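PDB 4GRX: aminotransferase from Paracoccus denitrificans, which probably catalyses the pyridoxal phosphate-dependent transfer of amino groups, as an omega-aminotransferase of the class III family. Local coordinates for residues 58-66 and 420-428; 372-382 and 391-399. One frame throughout, in Å; residues are numbered along the deposited sequence.

Contact 1: 58-66 and 420-428; sequences GRRYLDANS and TDLGLICRP
Ile425 sits between Tyr61 and Asp63 on one face of a short parallel strand pair, and its two branches part to meet them. CG1, anti to its own carbonyl carbon (chi1 -63°), reaches Tyr61 CB at 3.9 Å and carries CD1 obliquely toward the tyrosine ring, while CG2 rests against the carboxylate of Asp63, 3.6 Å from OD2. Thr420 O comes to the edge of the Tyr61 ring, in its plane and 3.6 Å from CE2. The other face holds Leu424, whose CD1 packs on Ala64 CB at 3.8 Å. Three backbone bonds set the parallel register: Leu62 N to Gly423 O (3.0 Å), Ile425 N to Leu62 O (2.9 Å) and Ala64 N to Ile425 O (2.9 Å). Strand 424-425 thereby becomes an outer strand of the small mixed sheet begun by strands 43-49, 52-55 and 60-63. Gly423, the C-prime residue of a Schellman motif, ends helix 411-421 and turns the chain into that strand. Around this shell, Asp63 OD1 accepts from Asn65 N at 2.8 Å, forming an Asx turn, and OD2 is hydrogen-bonded to Tyr94 OH of the second subunit. With an alanine in place of Asp63, the Asx turn would probably lose its acceptor and Tyr94 of the second subunit its carboxylate partner. Tyr61 OH is held by Asp55.

Contact 2: 372-382 and 391-399; sequences LKRIADRPNIG and WALEAVKDK
The base of the beta hairpin formed by strands 381-387 and 390-395, together with the last turn of helix 357-375 lying against it, brings Leu393 among Leu372, Ile375, Ala376 and Ile381. Leu393 spreads its methyls to serve both elements: CD1 lies 4.1 Å from Ile375 CG2, the two side chains crossing at about a right angle, and CD2 lies 4.0 Å from Ile381 CG2 with Ala376 CB nearby. At the far end of the row, Leu372 CD1 rests obliquely on Trp391, near its CB and CG, and Trp391 NE1 is hydrogen-bonded to Gly388 O. The strands pair antiparallel, with Ile381 and Ala395 forming a non-hydrogen-bonded pair. Flanking it, Gly382 N donates to Glu394 O at 2.7 Å in a nearly straight bond (165°), and Val396 N donates to Asn380 O at 2.8 Å from well above the carbonyl plane. Asn380 adds a side-chain bond, ND2 to Val396 O at 3.0 Å, lying in the carbonyl plane. Asn380 CG stands beside the backbone N (chi1 -62°), which brings the amide across to the backbone of Val396. Lys399, extended beyond CG, runs past Pro379 O, and its NZ donates a hydrogen bond to Ile381 O at 3.2 Å, almost in line with that carbonyl; Ala376 O also lies 3.2 Å from NZ. Within the two segments the lysine charge is probably eased by backbone carbonyl dipoles, since Asp377 OD1, 5.9 Å from Lys399 NZ, stays too far off for a salt bridge.

In the fold
Contact 2 is nested along the chain inside the long loop that contact 1 closes, with strand 390-395 followed by helix 411-421, whose last residues open segment 420-428. The two centres stand about 20 Å apart, and the nearest atoms, about 7 Å apart, do not touch. Helix 443-463 is common to both, meeting Ala64 and Leu424 of contact 1 and Leu372 and Ile375 of contact 2. Their places relative to the active site differ: the Arg427 side chain lies about 6 Å from the bound delta-amino valeric acid, whose pocket includes the cofactor-bearing Lys297, whereas the Glu394 side chain is about 14 Å from it. Contact 1 also meets the second subunit; contact 2 does not.

Contact 1: 58-66 and 420-428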
ATOM      1  N   GLY A  58      -6.977  31.194   4.612  1.00 37.86           N
ATOM      2  CA  GLY A  58      -7.860  31.302   5.768  1.00 39.61           C
ATOM      3  C   GLY A  58      -9.315  30.927   5.519  1.00 40.52           C
ATOM      4  O   GLY A  58     -10.159  31.078   6.417  1.00 41.72           O
ATOM      5  N   ARG A  59      -9.629  30.442   4.316  1.00 40.27           N
ATOM      6  CA  ARG A  59     -11.000  30.065   3.991  1.00 41.10           C
ATOM      7  C   ARG A  59     -11.351  28.732   4.647  1.00 38.44           C
ATOM      8  O   ARG A  59     -10.589  27.778   4.575  1.00 37.15           O
ATOM      9  CB  ARG A  59     -11.223  30.031   2.475  1.00 43.88           C
ATOM     10  CG  ARG A  59     -12.658  30.350   2.061  1.00 48.92           C
ATOM     11  CD  ARG A  59     -12.902  30.152   0.567  1.00 52.49           C
ATOM     12  NE  ARG A  59     -12.369  31.255  -0.243  1.00 57.27           N
ATOM     13  CZ  ARG A  59     -11.201  31.249  -0.896  1.00 57.86           C
ATOM     14  NH1 ARG A  59     -10.385  30.188  -0.863  1.00 55.49           N
ATOM     15  NH2 ARG A  59     -10.850  32.325  -1.598  1.00 59.12           N
ATOM     16  N   ARG A  60     -12.510  28.680   5.287  1.00 37.98           N
ATOM     17  CA  ARG A  60     -12.878  27.571   6.159  1.00 36.73           C
ATOM     18  C   ARG A  60     -14.051  26.780   5.573  1.00 35.36           C
ATOM     19  O   ARG A  60     -14.987  27.365   5.036  1.00 36.23           O
ATOM     20  CB  ARG A  60     -13.197  28.146   7.547  1.00 38.71           C
ATOM     21  CG  ARG A  60     -13.736  27.202   8.605  1.00 39.20           C
ATOM     22  CD  ARG A  60     -14.339  28.025   9.743  1.00 41.65           C
ATOM     23  NE  ARG A  60     -14.702  27.189  10.884  1.00 42.13           N
ATOM     24  CZ  ARG A  60     -13.887  26.898  11.898  1.00 42.40           C
ATOM     25  NH1 ARG A  60     -12.648  27.391  11.930  1.00 42.44           N
ATOM     26  NH2 ARG A  60     -14.313  26.111  12.882  1.00 42.32           N
ATOM     27  N   TYR A  61     -13.980  25.453   5.659  1.00 33.39           N
ATOM     28  CA  TYR A  61     -14.979  24.561   5.046  1.00 32.40           C
ATOM     29  C   TYR A  61     -15.446  23.441   5.993  1.00 32.17           C
ATOM     30  O   TYR A  61     -14.645  22.853   6.725  1.00 31.39           O
ATOM     31  CB  TYR A  61     -14.439  23.901   3.769  1.00 30.35           C
ATOM     32  CG  TYR A  61     -13.624  24.779   2.824  1.00 30.04           C
ATOM     33  CD1 TYR A  61     -12.291  25.100   3.105  1.00 29.37           C
ATOM     34  CD2 TYR A  61     -14.169  25.239   1.613  1.00 30.11           C
ATOM     35  CE1 TYR A  61     -11.540  25.871   2.230  1.00 29.18           C
ATOM     36  CE2 TYR A  61     -13.424  26.018   0.739  1.00 29.89           C
ATOM     37  CZ  TYR A  61     -12.112  26.329   1.052  1.00 29.48           C
ATOM     38  OH  TYR A  61     -11.365  27.103   0.197  1.00 29.57           O
ATOM     39  N   LEU A  62     -16.741  23.134   5.952  1.00 32.77           N
ATOM     40  CA  LEU A  62     -17.274  21.952   6.622  1.00 32.55           C
ATOM     41  C   LEU A  62     -17.128  20.714   5.726  1.00 31.44           C
ATOM     42  O   LEU A  62     -17.865  20.556   4.756  1.00 31.64           O
ATOM     43  CB  LEU A  62     -18.733  22.191   6.994  1.00 33.71           C
ATOM     44  CG  LEU A  62     -19.542  21.057   7.611  1.00 33.83           C
ATOM     45  CD1 LEU A  62     -18.898  20.567   8.898  1.00 33.61           C
ATOM     46  CD2 LEU A  62     -20.967  21.536   7.856  1.00 35.58           C
ATOM     47  N   ASP A  63     -16.167  19.847   6.040  1.00 30.81           N
ATOM     48  CA  ASP A  63     -15.888  18.675   5.188  1.00 30.00           C
ATOM     49  C   ASP A  63     -16.859  17.544   5.495  1.00 30.30           C
ATOM     50  O   ASP A  63     -16.626  16.755   6.401  1.00 30.30           O
ATOM     51  CB  ASP A  63     -14.428  18.197   5.317  1.00 28.87           C
ATOM     52  CG  ASP A  63     -14.072  17.112   4.303  1.00 28.54           C
ATOM     53  OD1 ASP A  63     -14.895  16.193   4.076  1.00 28.61           O
ATOM     54  OD2 ASP A  63     -12.956  17.160   3.722  1.00 28.23           O
ATOM     55  N   ALA A  64     -17.942  17.476   4.725  1.00 31.07           N
ATOM     56  CA  ALA A  64     -18.991  16.475   4.919  1.00 31.75           C
ATOM     57  C   ALA A  64     -18.628  15.142   4.273  1.00 31.22           C
ATOM     58  O   ALA A  64     -19.479  14.276   4.111  1.00 32.58           O
ATOM     59  CB  ALA A  64     -20.316  16.979   4.372  1.00 32.59           C
ATOM     60  N   ASN A  65     -17.361  14.974   3.915  1.00 29.90           N
ATOM     61  CA  ASN A  65     -16.884  13.737   3.302  1.00 28.39           C
ATOM     62  C   ASN A  65     -15.873  13.057   4.213  1.00 27.16           C
ATOM     63  O   ASN A  65     -15.184  12.125   3.804  1.00 26.10           O
ATOM     64  CB  ASN A  65     -16.246  14.051   1.947  1.00 27.97           C
ATOM     65  CG  ASN A  65     -16.357  12.907   0.973  1.00 28.12           C
ATOM     66  OD1 ASN A  65     -15.362  12.256   0.635  1.00 28.41           O
ATOM     67  ND2 ASN A  65     -17.569  12.648   0.511  1.00 29.07           N
ATOM     68  N   SER A  66     -15.792  13.544   5.449  1.00 27.34           N
ATOM     69  CA  SER A  66     -14.869  13.031   6.455  1.00 27.29           C
ATOM     70  C   SER A  66     -13.469  13.012   5.914  1.00 26.24           C
ATOM     71  O   SER A  66     -12.720  12.083   6.193  1.00 25.92           O
ATOM     72  CB  SER A  66     -15.244  11.609   6.877  1.00 27.69           C
ATOM     73  OG  SER A  66     -16.283  11.602   7.824  1.00 29.34           O
ATOM     74  N   THR A 420     -18.168  23.762  -2.505  1.00 30.49           N
ATOM     75  CA  THR A 420     -16.916  24.336  -2.066  1.00 29.97           C
ATOM     76  C   THR A 420     -17.021  25.861  -1.955  1.00 30.72           C
ATOM     77  O   THR A 420     -16.571  26.430  -0.979  1.00 31.21           O
ATOM     78  CB  THR A 420     -15.752  23.875  -2.977  1.00 29.04           C
ATOM     79  OG1 THR A 420     -15.581  22.469  -2.812  1.00 28.23           O
ATOM     80  CG2 THR A 420     -14.429  24.554  -2.613  1.00 28.86           C
ATOM     81  N   ASP A 421     -17.645  26.517  -2.928  1.00 31.12           N
ATOM     82  CA  ASP A 421     -17.718  27.986  -2.918  1.00 32.15           C
ATOM     83  C   ASP A 421     -18.546  28.522  -1.787  1.00 32.60           C
ATOM     84  O   ASP A 421     -18.359  29.665  -1.399  1.00 33.39           O
ATOM     85  CB  ASP A 421     -18.258  28.544  -4.232  1.00 32.98           C
ATOM     86  CG  ASP A 421     -17.266  28.423  -5.350  1.00 33.19           C
ATOM     87  OD1 ASP A 421     -16.046  28.396  -5.065  1.00 33.42           O
ATOM     88  OD2 ASP A 421     -17.697  28.343  -6.515  1.00 33.78           O
ATOM     89  N   LEU A 422     -19.448  27.685  -1.270  1.00 32.00           N
ATOM     90  CA  LEU A 422     -20.327  28.025  -0.144  1.00 32.63           C
ATOM     91  C   LEU A 422     -19.800  27.511   1.199  1.00 32.57           C
ATOM     92  O   LEU A 422     -20.500  27.571   2.212  1.00 33.11           O
ATOM     93  CB  LEU A 422     -21.715  27.440  -0.384  1.00 32.38           C
ATOM     94  CG  LEU A 422     -22.448  27.971  -1.610  1.00 32.65           C
ATOM     95  CD1 LEU A 422     -23.446  26.933  -2.106  1.00 32.19           C
ATOM     96  CD2 LEU A 422     -23.111  29.312  -1.314  1.00 33.68           C
ATOM     97  N   GLY A 423     -18.580  26.979   1.193  1.00 31.86           N
ATOM     98  CA  GLY A 423     -17.961  26.468   2.404  1.00 32.12           C
ATOM     99  C   GLY A 423     -18.383  25.071   2.820  1.00 32.05           C
ATOM    100  O   GLY A 423     -18.414  24.775   4.019  1.00 32.29           O
ATOM    101  N   LEU A 424     -18.687  24.202   1.848  1.00 31.73           N
ATOM    102  CA  LEU A 424     -19.085  22.817   2.148  1.00 31.77           C
ATOM    103  C   LEU A 424     -18.313  21.842   1.286  1.00 31.15           C
ATOM    104  O   LEU A 424     -18.492  21.821   0.072  1.00 31.76           O
ATOM    105  CB  LEU A 424     -20.614  22.602   1.975  1.00 32.17           C
ATOM    106  CG  LEU A 424     -21.211  21.171   1.958  1.00 31.43           C
ATOM    107  CD1 LEU A 424     -21.100  20.505   3.313  1.00 31.42           C
ATOM    108  CD2 LEU A 424     -22.665  21.118   1.499  1.00 31.73           C
ATOM    109  N   ILE A 425     -17.445  21.034   1.888  1.00 30.75           N
ATOM    110  CA  ILE A 425     -16.804  19.986   1.097  1.00 29.96           C
ATOM    111  C   ILE A 425     -17.822  18.855   0.937  1.00 30.23           C
ATOM    112  O   ILE A 425     -18.247  18.227   1.913  1.00 30.09           O
ATOM    113  CB  ILE A 425     -15.476  19.465   1.695  1.00 29.25           C
ATOM    114  CG1 ILE A 425     -14.391  20.566   1.763  1.00 29.34           C
ATOM    115  CG2 ILE A 425     -15.008  18.225   0.947  1.00 28.11           C
ATOM    116  CD1 ILE A 425     -14.201  21.400   0.518  1.00 29.26           C
ATOM    117  N   CYS A 426     -18.236  18.641  -0.307  1.00 30.43           N
ATOM    118  CA  CYS A 426     -19.182  17.601  -0.649  1.00 30.72           C
ATOM    119  C   CYS A 426     -18.705  17.028  -1.952  1.00 30.64           C
ATOM    120  O   CYS A 426     -18.594  17.767  -2.930  1.00 31.30           O
ATOM    121  CB  CYS A 426     -20.573  18.196  -0.843  1.00 31.73           C
ATOM    122  SG  CYS A 426     -21.822  17.014  -1.386  1.00 32.41           S
ATOM    123  N   ARG A 427     -18.412  15.729  -1.980  1.00 30.12           N
ATOM    124  CA  ARG A 427     -17.876  15.132  -3.194  1.00 29.99           C
ATOM    125  C   ARG A 427     -18.807  14.120  -3.869  1.00 30.25           C
ATOM    126  O   ARG A 427     -18.925  12.981  -3.405  1.00 31.35           O
ATOM    127  CB  ARG A 427     -16.507  14.497  -2.935  1.00 29.78           C
ATOM    128  CG  ARG A 427     -15.529  14.653  -4.101  1.00 29.71           C
ATOM    129  CD  ARG A 427     -16.193  14.458  -5.456  1.00 29.69           C
ATOM    130  NE  ARG A 427     -15.690  15.417  -6.425  1.00 29.99           N
ATOM    131  CZ  ARG A 427     -16.315  15.796  -7.538  1.00 30.49           C
ATOM    132  NH1 ARG A 427     -17.516  15.324  -7.869  1.00 30.21           N
ATOM    133  NH2 ARG A 427     -15.722  16.683  -8.325  1.00 31.13           N
ATOM    134  N   PRO A 428     -19.455  14.533  -4.974  1.00 30.07           N
ATOM    135  CA  PRO A 428     -20.310  13.680  -5.773  1.00 29.87           C
ATOM    136  C   PRO A 428     -19.512  12.696  -6.578  1.00 29.36           C
ATOM    137  O   PRO A 428     -18.510  13.053  -7.168  1.00 29.24           O
ATOM    138  CB  PRO A 428     -20.998  14.669  -6.720  1.00 30.59           C
ATOM    139  CG  PRO A 428     -21.007  15.951  -5.963  1.00 31.21           C
ATOM    140  CD  PRO A 428     -19.623  15.941  -5.364  1.00 30.85           C
TER

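Contact 2: 372-382 and 391-399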
ATOM      1  N   LEU A 372     -32.607  14.496   4.092  1.00 39.72           N
ATOM      2  CA  LEU A 372     -32.499  14.042   2.714  1.00 38.95           C
ATOM      3  C   LEU A 372     -33.854  13.828   2.055  1.00 40.86           C
ATOM      4  O   LEU A 372     -34.042  14.221   0.903  1.00 41.01           O
ATOM      5  CB  LEU A 372     -31.683  12.771   2.638  1.00 37.09           C
ATOM      6  CG  LEU A 372     -30.292  12.850   3.253  1.00 35.98           C
ATOM      7  CD1 LEU A 372     -29.686  11.466   3.190  1.00 33.97           C
ATOM      8  CD2 LEU A 372     -29.388  13.879   2.572  1.00 35.60           C
ATOM      9  N   LYS A 373     -34.786  13.213   2.789  1.00 42.50           N
ATOM     10  CA  LYS A 373     -36.178  13.041   2.335  1.00 44.96           C
ATOM     11  C   LYS A 373     -36.820  14.376   1.981  1.00 47.30           C
ATOM     12  O   LYS A 373     -37.542  14.470   0.995  1.00 48.52           O
ATOM     13  CB  LYS A 373     -37.023  12.329   3.392  1.00 46.56           C
ATOM     14  CG  LYS A 373     -38.383  11.865   2.898  1.00 48.88           C
ATOM     15  CD  LYS A 373     -39.398  11.890   4.029  1.00 51.74           C
ATOM     16  CE  LYS A 373     -40.585  11.002   3.707  1.00 53.72           C
ATOM     17  NZ  LYS A 373     -41.477  10.815   4.884  1.00 56.48           N
ATOM     18  N   ARG A 374     -36.552  15.396   2.794  1.00 48.35           N
ATOM     19  CA  ARG A 374     -36.988  16.764   2.500  1.00 50.82           C
ATOM     20  C   ARG A 374     -36.304  17.263   1.218  1.00 49.61           C
ATOM     21  O   ARG A 374     -36.978  17.803   0.330  1.00 51.58           O
ATOM     22  CB  ARG A 374     -36.733  17.704   3.699  1.00 51.89           C
ATOM     23  CG  ARG A 374     -37.350  19.100   3.594  1.00 54.96           C
ATOM     24  CD  ARG A 374     -37.269  19.894   4.902  1.00 56.65           C
ATOM     25  NE  ARG A 374     -35.898  20.121   5.387  1.00 54.76           N
ATOM     26  CZ  ARG A 374     -35.290  19.426   6.362  1.00 53.60           C
ATOM     27  NH1 ARG A 374     -35.916  18.434   6.997  1.00 54.09           N
ATOM     28  NH2 ARG A 374     -34.037  19.721   6.715  1.00 51.77           N
ATOM     29  N   ILE A 375     -34.988  17.046   1.113  1.00 46.53           N
ATOM     30  CA  ILE A 375     -34.204  17.526  -0.031  1.00 45.20           C
ATOM     31  C   ILE A 375     -34.556  16.820  -1.341  1.00 44.90           C
ATOM     32  O   ILE A 375     -34.559  17.440  -2.396  1.00 45.61           O
ATOM     33  CB  ILE A 375     -32.685  17.505   0.261  1.00 42.56           C
ATOM     34  CG1 ILE A 375     -32.354  18.555   1.328  1.00 43.36           C
ATOM     35  CG2 ILE A 375     -31.878  17.879  -0.973  1.00 41.50           C
ATOM     36  CD1 ILE A 375     -30.965  18.450   1.918  1.00 41.13           C
ATOM     37  N   ALA A 376     -34.886  15.536  -1.259  1.00 44.29           N
ATOM     38  CA  ALA A 376     -35.216  14.723  -2.429  1.00 44.11           C
ATOM     39  C   ALA A 376     -36.557  15.087  -3.072  1.00 47.52           C
ATOM     40  O   ALA A 376     -36.930  14.522  -4.102  1.00 47.86           O
ATOM     41  CB  ALA A 376     -35.214  13.254  -2.052  1.00 42.47           C
ATOM     42  N   ASP A 377     -37.278  16.026  -2.466  1.00 50.36           N
ATOM     43  CA  ASP A 377     -38.631  16.375  -2.916  1.00 53.86           C
ATOM     44  C   ASP A 377     -38.703  16.970  -4.327  1.00 54.87           C
ATOM     45  O   ASP A 377     -39.688  16.762  -5.040  1.00 57.51           O
ATOM     46  CB  ASP A 377     -39.285  17.348  -1.936  1.00 56.53           C
ATOM     47  CG  ASP A 377     -40.796  17.319  -2.015  1.00 60.16           C
ATOM     48  OD1 ASP A 377     -41.355  16.282  -2.447  1.00 60.20           O
ATOM     49  OD2 ASP A 377     -41.422  18.334  -1.635  1.00 63.07           O
ATOM     50  N   ARG A 378     -37.659  17.695  -4.716  1.00 52.96           N
ATOM     51  CA  ARG A 378     -37.611  18.414  -5.984  1.00 53.66           C
ATOM     52  C   ARG A 378     -37.569  17.544  -7.260  1.00 52.72           C
ATOM     53  O   ARG A 378     -37.324  16.335  -7.185  1.00 50.33           O
ATOM     54  CB  ARG A 378     -36.429  19.373  -5.954  1.00 52.50           C
ATOM     55  CG  ARG A 378     -35.131  18.709  -5.570  1.00 49.01           C
ATOM     56  CD  ARG A 378     -34.051  19.746  -5.491  1.00 48.33           C
ATOM     57  NE  ARG A 378     -33.859  20.187  -4.124  1.00 48.22           N
ATOM     58  CZ  ARG A 378     -33.387  21.377  -3.792  1.00 49.04           C
ATOM     59  NH1 ARG A 378     -33.084  22.256  -4.735  1.00 50.10           N
ATOM     60  NH2 ARG A 378     -33.228  21.692  -2.518  1.00 49.23           N
ATOM     61  N   PRO A 379     -37.837  18.171  -8.437  1.00 39.45           N
ATOM     62  CA  PRO A 379     -37.830  17.521  -9.766  0.88 39.47           C
ATOM     63  C   PRO A 379     -36.552  16.767 -10.141  1.00 38.08           C
ATOM     64  O   PRO A 379     -36.637  15.740 -10.805  1.00 38.20           O
ATOM     65  CB  PRO A 379     -38.024  18.698 -10.738  0.88 40.36           C
ATOM     66  CG  PRO A 379     -38.746  19.731  -9.956  0.88 41.03           C
ATOM     67  CD  PRO A 379     -38.349  19.557  -8.516  0.88 40.35           C
ATOM     68  N   ASN A 380     -35.390  17.263  -9.723  1.00 37.11           N
ATOM     69  CA  ASN A 380     -34.094  16.739 -10.208  1.00 36.01           C
ATOM     70  C   ASN A 380     -33.312  15.816  -9.274  1.00 34.88           C
ATOM     71  O   ASN A 380     -32.130  15.563  -9.498  1.00 34.13           O
ATOM     72  CB  ASN A 380     -33.188  17.890 -10.669  1.00 35.76           C
ATOM     73  CG  ASN A 380     -33.783  18.670 -11.830  1.00 36.79           C
ATOM     74  OD1 ASN A 380     -33.989  19.869 -11.736  1.00 37.29           O
ATOM     75  ND2 ASN A 380     -34.075  17.983 -12.923  1.00 37.30           N
ATOM     76  N   ILE A 381     -33.972  15.322  -8.230  1.00 34.78           N
ATOM     77  CA  ILE A 381     -33.437  14.248  -7.413  1.00 33.61           C
ATOM     78  C   ILE A 381     -34.318  13.044  -7.663  1.00 34.24           C
ATOM     79  O   ILE A 381     -35.532  13.120  -7.500  1.00 35.28           O
ATOM     80  CB  ILE A 381     -33.461  14.591  -5.907  1.00 33.27           C
ATOM     81  CG1 ILE A 381     -32.556  15.800  -5.590  1.00 32.83           C
ATOM     82  CG2 ILE A 381     -33.101  13.371  -5.069  1.00 32.46           C
ATOM     83  CD1 ILE A 381     -31.187  15.782  -6.246  1.00 31.70           C
ATOM     84  N   GLY A 382     -33.706  11.938  -8.071  1.00 33.93           N
ATOM     85  CA  GLY A 382     -34.430  10.705  -8.369  1.00 34.39           C
ATOM     86  C   GLY A 382     -34.809   9.934  -7.125  1.00 34.36           C
ATOM     87  O   GLY A 382     -35.882   9.349  -7.062  1.00 35.22           O
ATOM     88  N   TRP A 391     -24.843   8.481   3.125  1.00 29.44           N
ATOM     89  CA  TRP A 391     -26.050   8.839   2.371  1.00 30.06           C
ATOM     90  C   TRP A 391     -25.737   9.394   1.017  1.00 30.10           C
ATOM     91  O   TRP A 391     -24.634   9.933   0.785  1.00 29.75           O
ATOM     92  CB  TRP A 391     -26.859   9.864   3.149  1.00 30.61           C
ATOM     93  CG  TRP A 391     -27.377   9.343   4.467  1.00 31.22           C
ATOM     94  CD1 TRP A 391     -26.775   9.450   5.712  1.00 31.33           C
ATOM     95  CD2 TRP A 391     -28.621   8.586   4.707  1.00 31.95           C
ATOM     96  NE1 TRP A 391     -27.528   8.832   6.675  1.00 32.23           N
ATOM     97  CE2 TRP A 391     -28.648   8.293   6.141  1.00 32.50           C
ATOM     98  CE3 TRP A 391     -29.669   8.140   3.908  1.00 32.19           C
ATOM     99  CZ2 TRP A 391     -29.692   7.584   6.727  1.00 33.26           C
ATOM    100  CZ3 TRP A 391     -30.717   7.425   4.508  1.00 32.78           C
ATOM    101  CH2 TRP A 391     -30.725   7.152   5.879  1.00 33.38           C
ATOM    102  N   ALA A 392     -26.704   9.263   0.107  1.00 30.26           N
ATOM    103  CA  ALA A 392     -26.593   9.854  -1.224  1.00 29.98           C
ATOM    104  C   ALA A 392     -27.927  10.295  -1.837  1.00 30.75           C
ATOM    105  O   ALA A 392     -28.972   9.665  -1.630  1.00 31.36           O
ATOM    106  CB  ALA A 392     -25.848   8.936  -2.171  1.00 29.31           C
ATOM    107  N   LEU A 393     -27.860  11.404  -2.572  1.00 30.51           N
ATOM    108  CA  LEU A 393     -28.932  11.884  -3.417  1.00 30.92           C
ATOM    109  C   LEU A 393     -28.570  11.630  -4.892  1.00 30.69           C
ATOM    110  O   LEU A 393     -27.452  11.904  -5.323  1.00 29.87           O
ATOM    111  CB  LEU A 393     -29.122  13.373  -3.175  1.00 31.24           C
ATOM    112  CG  LEU A 393     -29.554  13.752  -1.760  1.00 31.88           C
ATOM    113  CD1 LEU A 393     -28.957  15.090  -1.327  1.00 31.87           C
ATOM    114  CD2 LEU A 393     -31.077  13.744  -1.639  1.00 32.72           C
ATOM    115  N   GLU A 394     -29.508  11.094  -5.661  1.00 31.36           N
ATOM    116  CA  GLU A 394     -29.252  10.856  -7.083  1.00 31.85           C
ATOM    117  C   GLU A 394     -29.837  11.959  -7.967  1.00 32.59           C
ATOM    118  O   GLU A 394     -31.043  12.167  -7.976  1.00 33.62           O
ATOM    119  CB  GLU A 394     -29.839   9.526  -7.498  1.00 32.23           C
ATOM    120  CG  GLU A 394     -29.557   9.199  -8.942  1.00 33.02           C
ATOM    121  CD  GLU A 394     -28.268   8.418  -9.144  1.00 32.71           C
ATOM    122  OE1 GLU A 394     -27.649   7.957  -8.148  1.00 32.03           O
ATOM    123  OE2 GLU A 394     -27.888   8.259 -10.320  1.00 33.18           O
ATOM    124  N   ALA A 395     -28.992  12.664  -8.709  1.00 32.46           N
ATOM    125  CA  ALA A 395     -29.475  13.729  -9.591  1.00 33.60           C
ATOM    126  C   ALA A 395     -29.977  13.175 -10.917  1.00 34.82           C
ATOM    127  O   ALA A 395     -29.318  12.339 -11.550  1.00 35.03           O
ATOM    128  CB  ALA A 395     -28.395  14.772  -9.829  1.00 33.32           C
ATOM    129  N   VAL A 396     -31.151  13.627 -11.339  1.00 35.93           N
ATOM    130  CA  VAL A 396     -31.715  13.150 -12.598  1.00 37.08           C
ATOM    131  C   VAL A 396     -32.169  14.340 -13.429  1.00 38.31           C
ATOM    132  O   VAL A 396     -32.613  15.333 -12.867  1.00 38.77           O
ATOM    133  CB  VAL A 396     -32.890  12.171 -12.357  1.00 37.35           C
ATOM    134  CG1 VAL A 396     -32.428  10.963 -11.552  1.00 36.22           C
ATOM    135  CG2 VAL A 396     -34.043  12.864 -11.647  1.00 37.72           C
ATOM    136  N   LYS A 397     -32.034  14.251 -14.754  1.00 39.51           N
ATOM    137  CA  LYS A 397     -32.667  15.217 -15.674  1.00 40.97           C
ATOM    138  C   LYS A 397     -34.190  15.077 -15.639  1.00 42.48           C
ATOM    139  O   LYS A 397     -34.896  16.054 -15.458  1.00 43.30           O
ATOM    140  CB  LYS A 397     -32.177  15.035 -17.113  1.00 41.24           C
ATOM    141  CG  LYS A 397     -32.871  15.946 -18.123  1.00 42.45           C
ATOM    142  CD  LYS A 397     -32.333  17.375 -18.057  1.00 42.15           C
ATOM    143  CE  LYS A 397     -33.320  18.399 -18.603  1.00 43.28           C
ATOM    144  NZ  LYS A 397     -32.816  19.790 -18.423  1.00 43.17           N
ATOM    145  N   ASP A 398     -34.680  13.856 -15.819  1.00 43.59           N
ATOM    146  CA  ASP A 398     -36.097  13.569 -15.718  1.00 45.31           C
ATOM    147  C   ASP A 398     -36.354  12.483 -14.676  1.00 45.15           C
ATOM    148  O   ASP A 398     -35.799  11.388 -14.766  1.00 44.82           O
ATOM    149  CB  ASP A 398     -36.651  13.135 -17.071  1.00 46.71           C
ATOM    150  CG  ASP A 398     -38.138  12.889 -17.025  1.00 48.45           C
ATOM    151  OD1 ASP A 398     -38.898  13.880 -17.035  1.00 49.15           O
ATOM    152  OD2 ASP A 398     -38.551  11.705 -16.968  1.00 49.12           O
ATOM    153  N   LYS A 399     -37.214  12.794 -13.710  1.00 46.03           N
ATOM    154  CA  LYS A 399     -37.508  11.904 -12.580  1.00 46.22           C
ATOM    155  C   LYS A 399     -38.340  10.656 -12.927  1.00 47.32           C
ATOM    156  O   LYS A 399     -37.883   9.541 -12.656  1.00 47.11           O
ATOM    157  CB  LYS A 399     -38.135  12.695 -11.428  1.00 46.87           C
ATOM    158  CG  LYS A 399     -38.369  11.908 -10.152  1.00 46.91           C
ATOM    159  CD  LYS A 399     -38.493  12.886  -8.995  1.00 47.56           C
ATOM    160  CE  LYS A 399     -38.819  12.187  -7.682  1.00 48.14           C
ATOM    161  NZ  LYS A 399     -38.559  13.089  -6.518  1.00 47.96           N
TER